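Local coordinates for protein leucine aminopeptidase (Fimbriiglobus ruber, PDB 7D1B) that probably acts as a zinc-dependent glutaminyl cyclase of the M28 peptidase family, converting N-terminal glutamine of peptides to pyroglutamate, at residues Ser152-Asp155 with Gly156-Ala160. Numbering follows the deposited sequence.
Sequences SAND and GTAGA. With ZN (zinc ion), chain B.
The Ser152 carbonyl is gripped on both faces. Thr157 OG1 donates to Ser152 O at 2.7 Å from above the carbonyl plane, 53° out of it. Asp155 N reaches the same oxygen from the opposite face, at 3.1 Å. The chain here makes a classic gamma turn at Gly156, near the start of helix 153-167, which carries a zinc ligand in the M28 peptidase fold. The Asp155 carbonyl is also used twice. Ser152 OG donates to Asp155 O at 2.7 Å, in the carbonyl plane and on a lone pair. Thr157 N makes a weak, bent bond to the same oxygen, which closes the gamma turn. The positive phi of this turn suits glycine, and a side chain at Gly156 would run into the Asp155 carbonyl. The Thr157 hydroxyl lies anti to its own carbonyl carbon (chi1 -47°), which turns OG1 back to Ser152. Arg67 is a second hydrogen-bond partner of this hydroxyl. A valine here would probably leave Ser152 O with one of its two bonds and Arg67 without this mate.

CG of Asp155 is anti to the backbone N (chi1 -176°), which carries the carboxylate to the zinc ion. OD2 binds zinc at 2.0 Å, beside Glu188 and His309, while OD1 accepts a hydrogen bond from His130. That bond is likely to limit rotation of the carboxylate. The Asn154 amide is held by Ala236 N at OD1 and by His237 at ND2. Ala158 CB packs against Ala153 O at 3.4 Å. A water completes the zinc site, its oxygen 2.1 Å from the zinc ion.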
ATOM      1  N   SER A 152      -4.986  11.529  -6.783  1.00 13.10           N
ATOM      2  CA  SER A 152      -4.460  10.714  -5.683  1.00 13.26           C
ATOM      3  C   SER A 152      -3.161   9.982  -6.062  1.00 12.32           C
ATOM      4  O   SER A 152      -2.976   8.827  -5.706  1.00 12.59           O
ATOM      5  CB  SER A 152      -5.535   9.718  -5.221  1.00 13.68           C
ATOM      6  OG  SER A 152      -5.265   9.194  -3.946  1.00 13.45           O
ATOM      7  N   ALA A 153      -2.246  10.650  -6.776  1.00 12.53           N
ATOM      8  CA  ALA A 153      -1.103   9.930  -7.349  1.00 12.82           C
ATOM      9  C   ALA A 153      -0.226   9.271  -6.287  1.00 12.03           C
ATOM     10  O   ALA A 153       0.229   8.139  -6.476  1.00 12.79           O
ATOM     11  CB  ALA A 153      -0.249  10.866  -8.189  1.00 14.02           C
ATOM     12  N   ASN A 154       0.058   9.970  -5.192  1.00 11.97           N
ATOM     13  CA  ASN A 154       0.939   9.460  -4.147  1.00 12.09           C
ATOM     14  C   ASN A 154       0.173   8.748  -3.037  1.00 11.93           C
ATOM     15  O   ASN A 154       0.746   8.457  -1.990  1.00 14.43           O
ATOM     16  CB  ASN A 154       1.747  10.619  -3.559  1.00 13.05           C
ATOM     17  CG  ASN A 154       2.959  10.163  -2.750  1.00 11.78           C
ATOM     18  OD1 ASN A 154       3.599   9.144  -3.056  1.00 12.50           O
ATOM     19  ND2 ASN A 154       3.295  10.934  -1.721  1.00 13.01           N
ATOM     20  N   ASP A 155      -1.108   8.474  -3.237  1.00 12.74           N
ATOM     21  CA  ASP A 155      -1.994   8.073  -2.152  1.00 12.11           C
ATOM     22  C   ASP A 155      -2.761   6.858  -2.658  1.00 11.89           C
ATOM     23  O   ASP A 155      -3.770   6.981  -3.365  1.00 12.29           O
ATOM     24  CB  ASP A 155      -2.855   9.282  -1.823  1.00 13.45           C
ATOM     25  CG  ASP A 155      -3.771   9.075  -0.639  1.00 12.75           C
ATOM     26  OD1 ASP A 155      -3.939   7.935  -0.155  1.00 13.28           O
ATOM     27  OD2 ASP A 155      -4.377  10.099  -0.186  1.00 15.30           O
ATOM     28  N   GLY A 156      -2.247   5.674  -2.341  1.00 12.09           N
ATOM     29  CA  GLY A 156      -2.732   4.424  -2.907  1.00 12.51           C
ATOM     30  C   GLY A 156      -2.146   4.134  -4.272  1.00 12.07           C
ATOM     31  O   GLY A 156      -1.516   3.093  -4.475  1.00 12.56           O
ATOM     32  N   THR A 157      -2.307   5.074  -5.209  1.00 12.11           N
ATOM     33  CA  THR A 157      -1.937   4.826  -6.597  1.00 11.77           C
ATOM     34  C   THR A 157      -0.476   4.418  -6.689  1.00 11.45           C
ATOM     35  O   THR A 157      -0.132   3.460  -7.387  1.00 12.08           O
ATOM     36  CB  THR A 157      -2.191   6.075  -7.441  1.00 11.87           C
ATOM     37  OG1 THR A 157      -3.495   6.587  -7.149  1.00 12.95           O
ATOM     38  CG2 THR A 157      -2.107   5.727  -8.908  1.00 13.95           C
ATOM     39  N   ALA A 158       0.410   5.161  -6.017  1.00 11.55           N
ATOM     40  CA  ALA A 158       1.835   4.871  -6.150  1.00 11.97           C
ATOM     41  C   ALA A 158       2.192   3.505  -5.587  1.00 11.30           C
ATOM     42  O   ALA A 158       3.125   2.868  -6.088  1.00 11.65           O
ATOM     43  CB  ALA A 158       2.673   5.963  -5.491  1.00 14.15           C
ATOM     44  N   GLY A 159       1.484   3.037  -4.553  1.00 11.51           N
ATOM     45  CA  GLY A 159       1.728   1.696  -4.053  1.00 11.52           C
ATOM     46  C   GLY A 159       1.336   0.644  -5.071  1.00 11.01           C
ATOM     47  O   GLY A 159       2.070  -0.322  -5.300  1.00 11.73           O
ATOM     48  N   ALA A 160       0.152   0.804  -5.683  1.00 11.40           N
ATOM     49  CA  ALA A 160      -0.241  -0.106  -6.751  1.00 11.48           C
ATOM     50  C   ALA A 160       0.776  -0.095  -7.885  1.00 11.24           C
ATOM     51  O   ALA A 160       1.132  -1.149  -8.432  1.00 11.72           O
ATOM     52  CB  ALA A 160      -1.639   0.248  -7.256  1.00 12.76           C
TER
HETATM   53 ZN    ZN B 801      -5.680   9.775   1.244  1.00 16.73          ZN
HETATM   54  O   HOH W   1      -4.440   9.454   2.917  1.00 14.76           O